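Local coordinates for protein peptidase, M20/M25/M40 family (Staphylococcus aureus, PDB 4EWT) that probably hydrolyses amide bonds of N-acylated amino acids or related small substrates, using a pair of manganese ions in an M20-type active site, at residues V222-L227 / T269-I274; V234-F240 / E254-R260; G261-K267 / D295-A299. All blocks are in the same frame, centred on the assembly; numbering follows the deposited sequence.

Interaction 1 of 3, residues V222-L227 / T269-I274; sequences VVSRRL and TIEKEI. With PE7 (1-deoxy-1-thio-heptaethylene glycol), chain L.
Val222 sets its two methyl groups against the helix that carries Ile270 and Glu273: CG1 lies 4.1 Å from Ile270 CG1, the two side chains crossing at about a right angle, while CG2 rests 4.1 Å from Glu273 CB. The split follows from a chi1 of 176°, which turns CG1 opposite the backbone N and CG2 opposite the carbonyl carbon, one branch for each neighbour. Further along, Leu227 slides past Thr269 in the opposite direction, and its CD2 comes to 3.7 Å from Thr269 CG2 and 4.1 Å from Ile270 CG1. Beside this apolar patch runs a polar one. Arg226 and Glu273 both bend at chi2 and cross at about a right angle, their aliphatic parts packed together with the CG atoms 3.7 Å apart. Their salt bridge, Arg226 NE to Glu273 OE1 at 3.3 Å, is a weak, bent hydrogen bond, the guanidinium and carboxylate planes well out of parallel. These residues join the C-terminal end of helix 208-226 to helix 264-285, the two helices packed on one side of the antiparallel sheet in the smaller domain, as in other M20 peptidases; the short segments run at 101° to each other. Below them, Val235 of strand 233-242 touches Val222, Ile270 and Ile274. Stronger polar partners hold both charged groups: Arg276 pairs with OE2 of Glu273, and Asn206 of the second subunit accepts a bond from NH1 of Arg226. A PE7 molecule lies over one face of the guanidinium, Arg226 NH1 being 3.7 Å from PE7 C18, and Lys195 of the second subunit also bonds to this molecule.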
loop_
_atom_site.group_PDB
_atom_site.type_symbol
_atom_site.label_atom_id
_atom_site.label_comp_id
_atom_site.label_asym_id
_atom_site.label_seq_id
_atom_site.Cartn_x
_atom_site.Cartn_y
_atom_site.Cartn_z
ATOM N N VAL A 222 -11.455 4.697 -0.113
ATOM C CA VAL A 222 -12.662 5.523 0.068
ATOM C C VAL A 222 -13.485 5.577 -1.221
ATOM O O VAL A 222 -14.675 5.233 -1.237
ATOM C CB VAL A 222 -12.327 6.943 0.559
ATOM C CG1 VAL A 222 -13.592 7.801 0.653
ATOM C CG2 VAL A 222 -11.611 6.866 1.916
ATOM N N VAL A 223 -12.838 5.960 -2.322
ATOM C CA VAL A 223 -13.539 5.963 -3.592
ATOM C C VAL A 223 -13.734 4.523 -4.083
ATOM O O VAL A 223 -14.797 4.185 -4.621
ATOM C CB VAL A 223 -12.872 6.912 -4.645
ATOM C CG1 VAL A 223 -13.459 6.708 -6.034
ATOM C CG2 VAL A 223 -13.065 8.397 -4.233
ATOM N N SER A 224 -12.750 3.655 -3.879
ATOM C CA SER A 224 -12.772 2.386 -4.623
ATOM C C SER A 224 -13.602 1.297 -3.953
ATOM O O SER A 224 -13.962 0.305 -4.607
ATOM C CB SER A 224 -11.342 1.871 -4.878
ATOM O OG SER A 224 -10.871 1.176 -3.739
ATOM N N ARG A 225 -13.911 1.468 -2.684
ATOM C CA ARG A 225 -14.600 0.493 -1.877
ATOM C C ARG A 225 -15.818 1.066 -1.134
ATOM O O ARG A 225 -16.851 0.492 -1.138
ATOM C CB ARG A 225 -13.646 -0.265 -0.956
ATOM C CG ARG A 225 -12.588 -1.060 -1.594
ATOM C CD ARG A 225 -13.091 -2.359 -2.056
ATOM N NE ARG A 225 -13.720 -2.292 -3.336
ATOM C CZ ARG A 225 -14.317 -3.285 -3.956
ATOM N NH1 ARG A 225 -14.421 -4.454 -3.424
ATOM N NH2 ARG A 225 -14.837 -3.089 -5.106
ATOM N N ARG A 226 -15.654 2.225 -0.543
ATOM C CA ARG A 226 -16.643 2.774 0.399
ATOM C C ARG A 226 -17.823 3.476 -0.280
ATOM O O ARG A 226 -18.898 3.623 0.317
ATOM C CB ARG A 226 -15.955 3.743 1.363
ATOM C CG ARG A 226 -14.916 3.073 2.248
ATOM C CD ARG A 226 -15.536 1.938 3.038
ATOM N NE ARG A 226 -14.691 1.532 4.156
ATOM C CZ ARG A 226 -14.601 0.288 4.610
ATOM N NH1 ARG A 226 -15.282 -0.676 4.010
ATOM N NH2 ARG A 226 -13.817 0.012 5.648
ATOM N N LEU A 227 -17.616 3.931 -1.509
ATOM C CA LEU A 227 -18.683 4.548 -2.278
ATOM C C LEU A 227 -19.286 3.529 -3.220
ATOM O O LEU A 227 -18.596 2.640 -3.717
ATOM C CB LEU A 227 -18.175 5.746 -3.098
ATOM C CG LEU A 227 -17.592 6.936 -2.347
ATOM C CD1 LEU A 227 -17.182 8.020 -3.349
ATOM C CD2 LEU A 227 -18.598 7.481 -1.318
ATOM N N THR A 269 -20.496 10.430 3.598
ATOM C CA THR A 269 -19.747 9.169 3.588
ATOM C C THR A 269 -18.216 9.362 3.469
ATOM O O THR A 269 -17.452 8.735 4.212
ATOM C CB THR A 269 -20.237 8.268 2.459
ATOM O OG1 THR A 269 -21.574 7.862 2.752
ATOM C CG2 THR A 269 -19.335 7.026 2.285
ATOM N N ILE A 270 -17.785 10.235 2.557
ATOM C CA ILE A 270 -16.353 10.495 2.347
ATOM C C ILE A 270 -15.703 11.073 3.608
ATOM O O ILE A 270 -14.608 10.687 4.001
ATOM C CB ILE A 270 -16.099 11.441 1.124
ATOM C CG1 ILE A 270 -16.417 10.716 -0.186
ATOM C CG2 ILE A 270 -14.639 11.905 1.081
ATOM C CD1 ILE A 270 -16.362 11.615 -1.457
ATOM N N GLU A 271 -16.404 11.988 4.244
ATOM C CA GLU A 271 -15.892 12.619 5.430
ATOM C C GLU A 271 -15.774 11.593 6.565
ATOM O O GLU A 271 -14.794 11.599 7.305
ATOM C CB GLU A 271 -16.807 13.770 5.854
ATOM C CG GLU A 271 -16.353 14.404 7.145
ATOM C CD GLU A 271 -17.185 15.607 7.551
ATOM O OE1 GLU A 271 -18.088 16.035 6.791
ATOM O OE2 GLU A 271 -16.902 16.134 8.639
ATOM N N LYS A 272 -16.785 10.736 6.690
ATOM C CA LYS A 272 -16.781 9.675 7.688
ATOM C C LYS A 272 -15.626 8.699 7.468
ATOM O O LYS A 272 -14.936 8.322 8.413
ATOM C CB LYS A 272 -18.131 8.941 7.694
ATOM C CG LYS A 272 -18.165 7.658 8.552
ATOM C CD LYS A 272 -19.552 7.002 8.510
ATOM C CE LYS A 272 -19.483 5.585 9.079
ATOM N NZ LYS A 272 -20.834 4.941 9.192
ATOM N N GLU A 273 -15.423 8.297 6.214
ATOM C CA GLU A 273 -14.382 7.325 5.883
ATOM C C GLU A 273 -12.944 7.862 5.960
ATOM O O GLU A 273 -12.026 7.121 6.313
ATOM C CB GLU A 273 -14.696 6.629 4.532
ATOM C CG GLU A 273 -15.998 5.774 4.594
ATOM C CD GLU A 273 -15.969 4.704 5.701
ATOM O OE1 GLU A 273 -14.868 4.230 6.032
ATOM O OE2 GLU A 273 -17.041 4.322 6.244
ATOM N N ILE A 274 -12.757 9.149 5.653
ATOM C CA ILE A 274 -11.445 9.788 5.770
ATOM C C ILE A 274 -11.120 9.972 7.247
ATOM O O ILE A 274 -9.981 9.770 7.661
ATOM C CB ILE A 274 -11.404 11.165 5.040
ATOM C CG1 ILE A 274 -11.347 10.944 3.534
ATOM C CG2 ILE A 274 -10.205 12.063 5.538
ATOM C CD1 ILE A 274 -11.450 12.225 2.706
HETATM S S1 PE7 L . -26.823 -7.266 5.375
HETATM C C2 PE7 L . -27.636 -8.043 6.824
HETATM C C3 PE7 L . -26.633 -8.542 7.862
HETATM O O4 PE7 L . -26.001 -7.419 8.510
HETATM C C5 PE7 L . -25.474 -7.820 9.779
HETATM C C6 PE7 L . -24.002 -7.463 9.836
HETATM O O7 PE7 L . -23.973 -6.040 9.960
HETATM C C8 PE7 L . -22.615 -5.593 9.872
HETATM C C9 PE7 L . -22.511 -4.077 9.917
HETATM O O10 PE7 L . -23.598 -3.492 9.239
HETATM C C11 PE7 L . -23.182 -2.273 8.635
HETATM C C12 PE7 L . -23.467 -2.225 7.149
HETATM O O13 PE7 L . -22.284 -1.680 6.544
HETATM C C14 PE7 L . -22.373 -1.587 5.126
HETATM C C15 PE7 L . -20.927 -1.590 4.660
HETATM O O16 PE7 L . -20.238 -0.648 5.456
HETATM C C17 PE7 L . -18.870 -0.570 5.071
HETATM C C18 PE7 L . -18.154 0.123 6.207
HETATM O O19 PE7 L . -17.844 -0.917 7.131
HETATM C C20 PE7 L . -16.922 -0.418 8.104
HETATM C C21 PE7 L . -17.217 -0.979 9.505
HETATM O O22 PE7 L . -18.628 -1.063 9.749
#

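Interaction 2 of 3, residues V234-F240 / E254-R260; sequences VVTIGSF and EIEGDVR
Backbone hydrogen bonds tie Val234-Phe240 to Glu254-Arg260 in antiparallel fashion. Val234 with Arg260 and Thr236 with Asp258 are hydrogen-bonded pairs; the straightest bond is Thr236 N to Asp258 O, 2.9 Å with 175° at the hydrogen. At Gly238 the regular alternation breaks. The N atoms of Gly238 and Ser239 both lie 3.1 Å from Glu256 O, the glycine's bond weak, while Glu256 N returns a 2.8 Å bond to Ser239 O. Apolar contacts line the face bearing Val235, Ile237, Phe240, Ile255 and Val259. Ile237 CD1 presses to 3.5 Å from Ile255 CG2, and Ile255 CG1 lies over one face of the Phe240 ring, 4.1 Å from Phe240 CD1. Helices 208-226 and 264-285 pack on this face. Polar groups gather on the other. With chi1 at 87°, Asp258 CG stands between its backbone N and carbonyl carbon, and OD2 forms a salt bridge with Arg260 through weak bonds from NE and NH2. Ser239 OG accepts a bond from one water, which also donates to Glu254 O, and a second water links OG to Glu256 OE1; Gly244 of the fourth subunit bonds the same OG. Phe240 stacks on its counterpart in that subunit, where the sheet runs on. The whole is a beta hairpin with a classic bulge, extended across a subunit interface.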
loop_
_atom_site.group_PDB
_atom_site.type_symbol
_atom_site.label_atom_id
_atom_site.label_comp_id
_atom_site.label_asym_id
_atom_site.label_seq_id
_atom_site.Cartn_x
_atom_site.Cartn_y
_atom_site.Cartn_z
ATOM N N VAL A 234 -14.704 12.127 -5.300
ATOM C CA VAL A 234 -13.292 12.320 -5.625
ATOM C C VAL A 234 -12.572 12.652 -4.336
ATOM O O VAL A 234 -13.049 13.489 -3.558
ATOM C CB VAL A 234 -13.019 13.525 -6.581
ATOM C CG1 VAL A 234 -11.577 13.458 -7.165
ATOM C CG2 VAL A 234 -14.009 13.597 -7.682
ATOM N N VAL A 235 -11.436 11.996 -4.118
ATOM C CA VAL A 235 -10.562 12.312 -3.000
ATOM C C VAL A 235 -9.178 12.472 -3.570
ATOM O O VAL A 235 -8.559 11.490 -4.049
ATOM C CB VAL A 235 -10.614 11.220 -1.884
ATOM C CG1 VAL A 235 -9.699 11.590 -0.741
ATOM C CG2 VAL A 235 -12.051 11.055 -1.357
ATOM N N THR A 236 -8.717 13.722 -3.586
ATOM C CA THR A 236 -7.383 14.068 -4.098
ATOM C C THR A 236 -6.477 14.588 -2.976
ATOM O O THR A 236 -6.887 15.471 -2.202
ATOM C CB THR A 236 -7.469 15.120 -5.222
ATOM O OG1 THR A 236 -7.937 14.493 -6.416
ATOM C CG2 THR A 236 -6.087 15.723 -5.523
ATOM N N ILE A 237 -5.263 14.036 -2.871
ATOM C CA ILE A 237 -4.230 14.629 -2.028
ATOM C C ILE A 237 -3.369 15.461 -2.950
ATOM O O ILE A 237 -2.550 14.919 -3.683
ATOM C CB ILE A 237 -3.325 13.603 -1.301
ATOM C CG1 ILE A 237 -4.130 12.702 -0.366
ATOM C CG2 ILE A 237 -2.233 14.332 -0.498
ATOM C CD1 ILE A 237 -4.922 13.470 0.718
ATOM N N GLY A 238 -3.567 16.779 -2.917
ATOM C CA GLY A 238 -2.811 17.687 -3.746
ATOM C C GLY A 238 -1.509 18.167 -3.134
ATOM O O GLY A 238 -0.644 18.689 -3.841
ATOM N N SER A 239 -1.351 17.984 -1.825
ATOM C CA SER A 239 -0.139 18.453 -1.148
ATOM C C SER A 239 0.312 17.426 -0.111
ATOM O O SER A 239 -0.422 17.113 0.826
ATOM C CB SER A 239 -0.386 19.816 -0.510
ATOM O OG SER A 239 0.816 20.399 -0.082
ATOM N N PHE A 240 1.495 16.848 -0.333
ATOM C CA PHE A 240 2.110 15.964 0.650
ATOM C C PHE A 240 3.408 16.691 1.008
ATOM O O PHE A 240 4.416 16.571 0.304
ATOM C CB PHE A 240 2.355 14.585 0.013
ATOM C CG PHE A 240 2.844 13.499 0.983
ATOM C CD1 PHE A 240 2.145 12.316 1.114
ATOM C CD2 PHE A 240 4.026 13.638 1.695
ATOM C CE1 PHE A 240 2.591 11.297 1.977
ATOM C CE2 PHE A 240 4.479 12.633 2.574
ATOM C CZ PHE A 240 3.763 11.466 2.707
ATOM N N GLU A 254 2.752 17.197 6.474
ATOM C CA GLU A 254 1.479 17.853 6.314
ATOM C C GLU A 254 0.849 17.499 5.016
ATOM O O GLU A 254 1.394 17.693 3.990
ATOM C CB GLU A 254 1.559 19.358 6.365
ATOM C CG GLU A 254 2.247 19.893 7.496
ATOM C CD GLU A 254 1.387 20.184 8.646
ATOM O OE1 GLU A 254 0.177 19.979 8.591
ATOM O OE2 GLU A 254 1.957 20.602 9.638
ATOM N N ILE A 255 -0.336 16.977 5.117
ATOM C CA ILE A 255 -1.096 16.564 3.962
ATOM C C ILE A 255 -2.283 17.499 3.774
ATOM O O ILE A 255 -2.973 17.834 4.731
ATOM C CB ILE A 255 -1.554 15.097 4.091
ATOM C CG1 ILE A 255 -0.381 14.149 3.771
ATOM C CG2 ILE A 255 -2.782 14.824 3.204
ATOM C CD1 ILE A 255 -0.491 12.790 4.487
ATOM N N GLU A 256 -2.498 17.941 2.538
ATOM C CA GLU A 256 -3.687 18.705 2.228
ATOM C C GLU A 256 -4.427 18.056 1.076
ATOM O O GLU A 256 -3.820 17.625 0.081
ATOM C CB GLU A 256 -3.342 20.156 1.905
ATOM C CG GLU A 256 -2.812 20.949 3.092
ATOM C CD GLU A 256 -2.507 22.393 2.739
ATOM O OE1 GLU A 256 -2.507 22.716 1.534
ATOM O OE2 GLU A 256 -2.264 23.209 3.661
ATOM N N GLY A 257 -5.748 17.984 1.212
ATOM C CA GLY A 257 -6.567 17.390 0.163
ATOM C C GLY A 257 -7.909 18.050 -0.079
ATOM O O GLY A 257 -8.349 18.937 0.670
ATOM N N ASP A 258 -8.553 17.625 -1.153
ATOM C CA ASP A 258 -9.902 18.063 -1.418
ATOM C C ASP A 258 -10.781 16.939 -1.922
ATOM O O ASP A 258 -10.310 15.918 -2.431
ATOM C CB ASP A 258 -9.948 19.309 -2.308
ATOM C CG ASP A 258 -9.937 18.988 -3.765
ATOM O OD1 ASP A 258 -8.887 18.514 -4.248
ATOM O OD2 ASP A 258 -10.981 19.219 -4.436
ATOM N N VAL A 259 -12.067 17.169 -1.739
ATOM C CA VAL A 259 -13.096 16.164 -1.776
ATOM C C VAL A 259 -14.234 16.731 -2.603
ATOM O O VAL A 259 -14.604 17.902 -2.444
ATOM C CB VAL A 259 -13.596 15.870 -0.333
ATOM C CG1 VAL A 259 -14.972 15.236 -0.345
ATOM C CG2 VAL A 259 -12.567 14.997 0.449
ATOM N N ARG A 260 -14.749 15.918 -3.521
ATOM C CA ARG A 260 -15.985 16.237 -4.219
ATOM C C ARG A 260 -16.953 15.086 -4.042
ATOM O O ARG A 260 -16.565 13.916 -4.112
ATOM C CB ARG A 260 -15.780 16.424 -5.721
ATOM C CG ARG A 260 -14.569 17.193 -6.137
ATOM C CD ARG A 260 -14.783 18.684 -6.208
ATOM N NE ARG A 260 -13.465 19.292 -6.324
ATOM C CZ ARG A 260 -13.212 20.515 -6.765
ATOM N NH1 ARG A 260 -14.200 21.311 -7.158
ATOM N NH2 ARG A 260 -11.953 20.931 -6.822
HETATM O O HOH W 1 0.727 20.180 2.551
HETATM O O HOH W 2 0.325 23.541 0.246
#

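Interaction 3 of 3, residues G261-K267 / D295-A299; sequences GLTDATK and DDYPA
Lys267 reaches out from the first turn of helix 264-285 and buries its ammonium group among acceptors of the 295-299 loop. Its chain bends at chi3 (74°), which brings NZ to 2.8 Å from Asp295 OD1, met on the syn side but 30° out of the carboxylate plane, the two side chains crossing at about a right angle. Two carbonyls add to the grip: Tyr297 O at 3.0 Å from NZ, approached from above its carbonyl plane, and Asp296 O more weakly. Ala299 CB lies 3.0 Å from Leu262 O, a tight approach. The contact slackens around Asp264, just after the N-cap residue Thr263: OD1 of Asp264 comes no nearer to the loop than 3.9 Å from Ala299 N. Asp295 itself is exposed, whereas Lys267 is buried. The contact joins the start of helix 264-285 to the loop between strands 288-295 and 300-302, on the edge of the smaller domain facing the metal-bearing domain. Behind the loop, Asp296 pairs with Arg185, and the Tyr297 hydroxyl bonds to Glu138 O; the Tyr297 side chain lies about 8 Å from a manganese ion. With one carboxylate and several carbonyl oxygens around it, Arg185 O among them as a weak partner, the lysine probably stays protonated and pins the loop to the helix.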
loop_
_atom_site.group_PDB
_atom_site.type_symbol
_atom_site.label_atom_id
_atom_site.label_comp_id
_atom_site.label_asym_id
_atom_site.label_seq_id
_atom_site.Cartn_x
_atom_site.Cartn_y
_atom_site.Cartn_z
ATOM N N GLY A 261 -18.223 15.430 -3.845
ATOM C CA GLY A 261 -19.301 14.441 -3.831
ATOM C C GLY A 261 -20.472 15.054 -4.565
ATOM O O GLY A 261 -20.809 16.211 -4.323
ATOM N N LEU A 262 -21.094 14.288 -5.455
ATOM C CA LEU A 262 -22.208 14.814 -6.236
ATOM C C LEU A 262 -23.498 14.954 -5.397
ATOM O O LEU A 262 -24.364 15.776 -5.712
ATOM C CB LEU A 262 -22.439 13.960 -7.500
ATOM C CG LEU A 262 -23.615 14.325 -8.422
ATOM C CD1 LEU A 262 -23.442 15.735 -9.005
ATOM C CD2 LEU A 262 -23.786 13.271 -9.526
ATOM N N THR A 263 -23.627 14.172 -4.331
ATOM C CA THR A 263 -24.751 14.368 -3.410
ATOM C C THR A 263 -24.211 14.696 -2.014
ATOM O O THR A 263 -23.032 14.463 -1.740
ATOM C CB THR A 263 -25.671 13.135 -3.342
ATOM O OG1 THR A 263 -25.030 12.101 -2.592
ATOM C CG2 THR A 263 -26.021 12.603 -4.745
ATOM N N ASP A 264 -25.064 15.233 -1.147
ATOM C CA ASP A 264 -24.730 15.431 0.260
ATOM C C ASP A 264 -24.414 14.124 0.988
ATOM O O ASP A 264 -23.522 14.093 1.828
ATOM C CB ASP A 264 -25.887 16.107 0.998
ATOM C CG ASP A 264 -26.217 17.473 0.444
ATOM O OD1 ASP A 264 -25.346 18.098 -0.227
ATOM O OD2 ASP A 264 -27.355 17.918 0.695
ATOM N N ALA A 265 -25.162 13.060 0.691
ATOM C CA ALA A 265 -24.899 11.754 1.310
ATOM C C ALA A 265 -23.483 11.254 0.949
ATOM O O ALA A 265 -22.765 10.738 1.806
ATOM C CB ALA A 265 -25.945 10.745 0.922
ATOM N N THR A 266 -23.091 11.429 -0.308
ATOM C CA THR A 266 -21.744 11.063 -0.769
ATOM C C THR A 266 -20.664 11.879 -0.037
ATOM O O THR A 266 -19.660 11.322 0.403
ATOM C CB THR A 266 -21.606 11.221 -2.296
ATOM O OG1 THR A 266 -22.538 10.339 -2.931
ATOM C CG2 THR A 266 -20.157 10.839 -2.791
ATOM N N LYS A 267 -20.882 13.183 0.117
ATOM C CA LYS A 267 -19.946 14.001 0.892
ATOM C C LYS A 267 -19.826 13.516 2.335
ATOM O O LYS A 267 -18.727 13.492 2.879
ATOM C CB LYS A 267 -20.323 15.477 0.858
ATOM C CG LYS A 267 -19.863 16.196 -0.425
ATOM C CD LYS A 267 -20.366 17.642 -0.480
ATOM C CE LYS A 267 -19.567 18.504 0.489
ATOM N NZ LYS A 267 -20.192 19.833 0.698
ATOM N N ASP A 295 -16.003 21.613 5.497
ATOM C CA ASP A 295 -17.018 21.577 4.455
ATOM C C ASP A 295 -16.995 22.873 3.654
ATOM O O ASP A 295 -16.669 23.952 4.167
ATOM C CB ASP A 295 -18.419 21.355 5.040
ATOM C CG ASP A 295 -19.344 20.652 4.064
ATOM O OD1 ASP A 295 -18.829 19.935 3.178
ATOM O OD2 ASP A 295 -20.583 20.794 4.173
ATOM N N ASP A 296 -17.354 22.761 2.391
ATOM C CA ASP A 296 -17.329 23.899 1.514
ATOM C C ASP A 296 -18.583 23.719 0.662
ATOM O O ASP A 296 -19.482 23.007 1.088
ATOM C CB ASP A 296 -16.078 23.813 0.641
ATOM C CG ASP A 296 -15.860 25.039 -0.148
ATOM O OD1 ASP A 296 -15.706 26.118 0.469
ATOM O OD2 ASP A 296 -15.863 24.918 -1.386
ATOM N N TYR A 297 -18.658 24.324 -0.524
ATOM C CA TYR A 297 -19.909 24.419 -1.278
ATOM C C TYR A 297 -20.688 23.102 -1.223
ATOM O O TYR A 297 -20.099 22.027 -1.330
ATOM C CB TYR A 297 -19.684 24.856 -2.741
ATOM C CG TYR A 297 -18.982 26.196 -2.958
ATOM C CD1 TYR A 297 -18.762 27.089 -1.903
ATOM C CD2 TYR A 297 -18.559 26.580 -4.232
ATOM C CE1 TYR A 297 -18.123 28.316 -2.112
ATOM C CE2 TYR A 297 -17.914 27.800 -4.454
ATOM C CZ TYR A 297 -17.701 28.664 -3.394
ATOM O OH TYR A 297 -17.063 29.876 -3.603
ATOM N N PRO A 298 -22.016 23.174 -1.014
ATOM C CA PRO A 298 -22.808 21.945 -1.126
ATOM C C PRO A 298 -22.969 21.538 -2.596
ATOM O O PRO A 298 -22.723 22.353 -3.494
ATOM C CB PRO A 298 -24.168 22.340 -0.519
ATOM C CG PRO A 298 -24.235 23.834 -0.641
ATOM C CD PRO A 298 -22.809 24.316 -0.522
ATOM N N ALA A 299 -23.353 20.288 -2.839
ATOM C CA ALA A 299 -23.759 19.855 -4.176
ATOM C C ALA A 299 -24.947 20.677 -4.680
ATOM O O ALA A 299 -25.825 21.065 -3.905
ATOM C CB ALA A 299 -24.107 18.380 -4.169
#

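Interactions 1 and 3 use the same helix, 264-285, at successive turns, and touch where Leu227 CD2 packs on Thr266 CG2. Interaction 2 supplies the floor for interaction 1: Ile270 and Ile274 of the helix also meet Val259 of the hairpin, which is nested in the chain between the two segments of interaction 1. All three are mainly buried, but their chemistry differs. Interaction 1 is chiefly apolar helix packing with a weak salt bridge, interaction 2 chiefly backbone bonding, and interaction 3 a lysine among oxygens. The first two also meet other subunits, whereas no other chain touches the segments of interaction 3, nearest the chain's centre.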